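Local coordinates for protein beta-agarase (Persicobacter, PDB 6AII) that probably hydrolyses the beta-1,4 linkages of agarose to release neoagarobiose, as a family GH16 beta-agarase, at residues 179-182 against 188-191. Residues are numbered along the deposited sequence; the frame is centred on the assembly and turned at random. Where two conformers were deposited one is given.
Sequences VFNN and FDDY
F180 and D190 face each other as a non-hydrogen-bonded antiparallel pair, their side chains on one face of the hairpin. The F180 ring and the D190 carboxylate lie side by side but tilted, CE1 of F180 3.4 Å from CG of D190 and the planes 42° apart. D190 OD1 is hydrogen-bonded to H178 ND1, which probably helps keep the carboxylate beside the ring. F188 points the same way from the turn end. Its CE1 meets CD1 of F180 at 3.7 Å, and the rings are set obliquely. The F188 CG sits between its backbone N and carbonyl carbon (chi1 65°), which brings the ring alongside F180. R183, in the connecting loop, makes cation-pi contacts with both rings. A serine in place of F180 would probably leave F188 without its aromatic neighbour, cost R183 one of its two cation-pi contacts and open a gap beside D190.

The other face carries N181 with D189 and V179 with Y191. The N181 amide and the D189 carboxylate are nearly coplanar. ND2 of N181 gives a long, fairly straight bond of 3.3 Å to the anti lone pair of D189 OD2. Paired backbone bonds join V179 to Y191 and N181 to D189.

The two strands form a beta hairpin. Y270 touches N181 and D189, L276 touches V179, and Y191 OH reaches V264 O. Strand 173-181 also pairs with strand 144-151, and the F180 backbone hydrogen-bonds to Y143 just before that strand, so the hairpin extends one sheet of the GH16 jelly-roll.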
loop_
_atom_site.group_PDB
_atom_site.type_symbol
_atom_site.label_atom_id
_atom_site.label_comp_id
_atom_site.label_asym_id
_atom_site.label_seq_id
_atom_site.Cartn_x
_atom_site.Cartn_y
_atom_site.Cartn_z
ATOM N N VAL A 179 -4.574 0.061 -14.386
ATOM C CA VAL A 179 -3.845 0.077 -15.650
ATOM C C VAL A 179 -4.174 1.395 -16.353
ATOM O O VAL A 179 -5.323 1.832 -16.452
ATOM C CB VAL A 179 -4.142 -1.148 -16.530
ATOM C CG1 VAL A 179 -3.563 -2.416 -15.934
ATOM C CG2 VAL A 179 -5.623 -1.342 -16.813
ATOM N N PHE A 180 -3.097 2.017 -16.817
ATOM C CA PHE A 180 -3.140 3.296 -17.410
ATOM C C PHE A 180 -3.020 3.178 -18.937
ATOM O O PHE A 180 -2.666 2.137 -19.462
ATOM C CB PHE A 180 -2.008 4.169 -16.875
ATOM C CG PHE A 180 -2.107 4.425 -15.378
ATOM C CD1 PHE A 180 -2.897 5.442 -14.887
ATOM C CD2 PHE A 180 -1.428 3.609 -14.473
ATOM C CE1 PHE A 180 -3.003 5.679 -13.527
ATOM C CE2 PHE A 180 -1.536 3.852 -13.109
ATOM C CZ PHE A 180 -2.353 4.864 -12.643
ATOM N N ASN A 181 -3.334 4.289 -19.596
ATOM C CA ASN A 181 -3.245 4.323 -21.059
ATOM C C ASN A 181 -2.881 5.750 -21.466
ATOM O O ASN A 181 -3.344 6.708 -20.868
ATOM C CB ASN A 181 -4.571 3.887 -21.675
ATOM C CG ASN A 181 -4.486 3.640 -23.173
ATOM O OD1 ASN A 181 -3.578 2.965 -23.642
ATOM N ND2 ASN A 181 -5.443 4.189 -23.904
ATOM N N ASN A 182 -2.017 5.879 -22.469
ATOM C CA ASN A 182 -1.724 7.215 -23.056
ATOM C C ASN A 182 -1.160 8.190 -22.020
ATOM O O ASN A 182 -1.627 9.360 -21.934
ATOM C CB ASN A 182 -2.970 7.850 -23.672
ATOM C CG ASN A 182 -3.392 7.162 -24.945
ATOM O OD1 ASN A 182 -2.550 6.727 -25.721
ATOM N ND2 ASN A 182 -4.687 7.015 -25.127
ATOM N N PHE A 188 -4.550 11.365 -19.656
ATOM C CA PHE A 188 -4.296 9.922 -19.775
ATOM C C PHE A 188 -5.462 9.153 -19.129
ATOM O O PHE A 188 -6.266 9.730 -18.422
ATOM C CB PHE A 188 -2.923 9.605 -19.185
ATOM C CG PHE A 188 -2.778 9.833 -17.703
ATOM C CD1 PHE A 188 -3.292 8.918 -16.796
ATOM C CD2 PHE A 188 -2.070 10.927 -17.217
ATOM C CE1 PHE A 188 -3.140 9.116 -15.431
ATOM C CE2 PHE A 188 -1.908 11.120 -15.853
ATOM C CZ PHE A 188 -2.446 10.215 -14.964
ATOM N N ASP A 189 -5.622 7.886 -19.465
ATOM C CA ASP A 189 -6.685 7.120 -18.942
ATOM C C ASP A 189 -6.156 6.334 -17.727
ATOM O O ASP A 189 -5.018 5.914 -17.703
ATOM C CB ASP A 189 -7.216 6.138 -19.982
ATOM C CG ASP A 189 -7.659 6.854 -21.249
ATOM O OD1 ASP A 189 -8.460 7.774 -21.110
ATOM O OD2 ASP A 189 -7.177 6.484 -22.334
ATOM N N ASP A 190 -7.059 6.102 -16.797
ATOM C CA ASP A 190 -6.754 5.258 -15.613
ATOM C C ASP A 190 -7.938 4.336 -15.329
ATOM O O ASP A 190 -9.020 4.814 -14.892
ATOM C CB ASP A 190 -6.576 6.209 -14.458
ATOM C CG ASP A 190 -6.348 5.535 -13.118
ATOM O OD1 ASP A 190 -6.420 4.303 -13.068
ATOM O OD2 ASP A 190 -6.146 6.292 -12.159
ATOM N N TYR A 191 -7.799 3.034 -15.540
ATOM C CA TYR A 191 -8.798 2.087 -15.139
ATOM C C TYR A 191 -8.395 1.473 -13.786
ATOM O O TYR A 191 -7.297 0.905 -13.664
ATOM C CB TYR A 191 -8.984 0.911 -16.119
ATOM C CG TYR A 191 -9.813 -0.218 -15.570
ATOM C CD1 TYR A 191 -11.135 -0.042 -15.222
ATOM C CD2 TYR A 191 -9.225 -1.435 -15.216
ATOM C CE1 TYR A 191 -11.894 -1.056 -14.656
ATOM C CE2 TYR A 191 -9.958 -2.448 -14.614
ATOM C CZ TYR A 191 -11.287 -2.253 -14.298
ATOM O OH TYR A 191 -12.042 -3.186 -13.671
#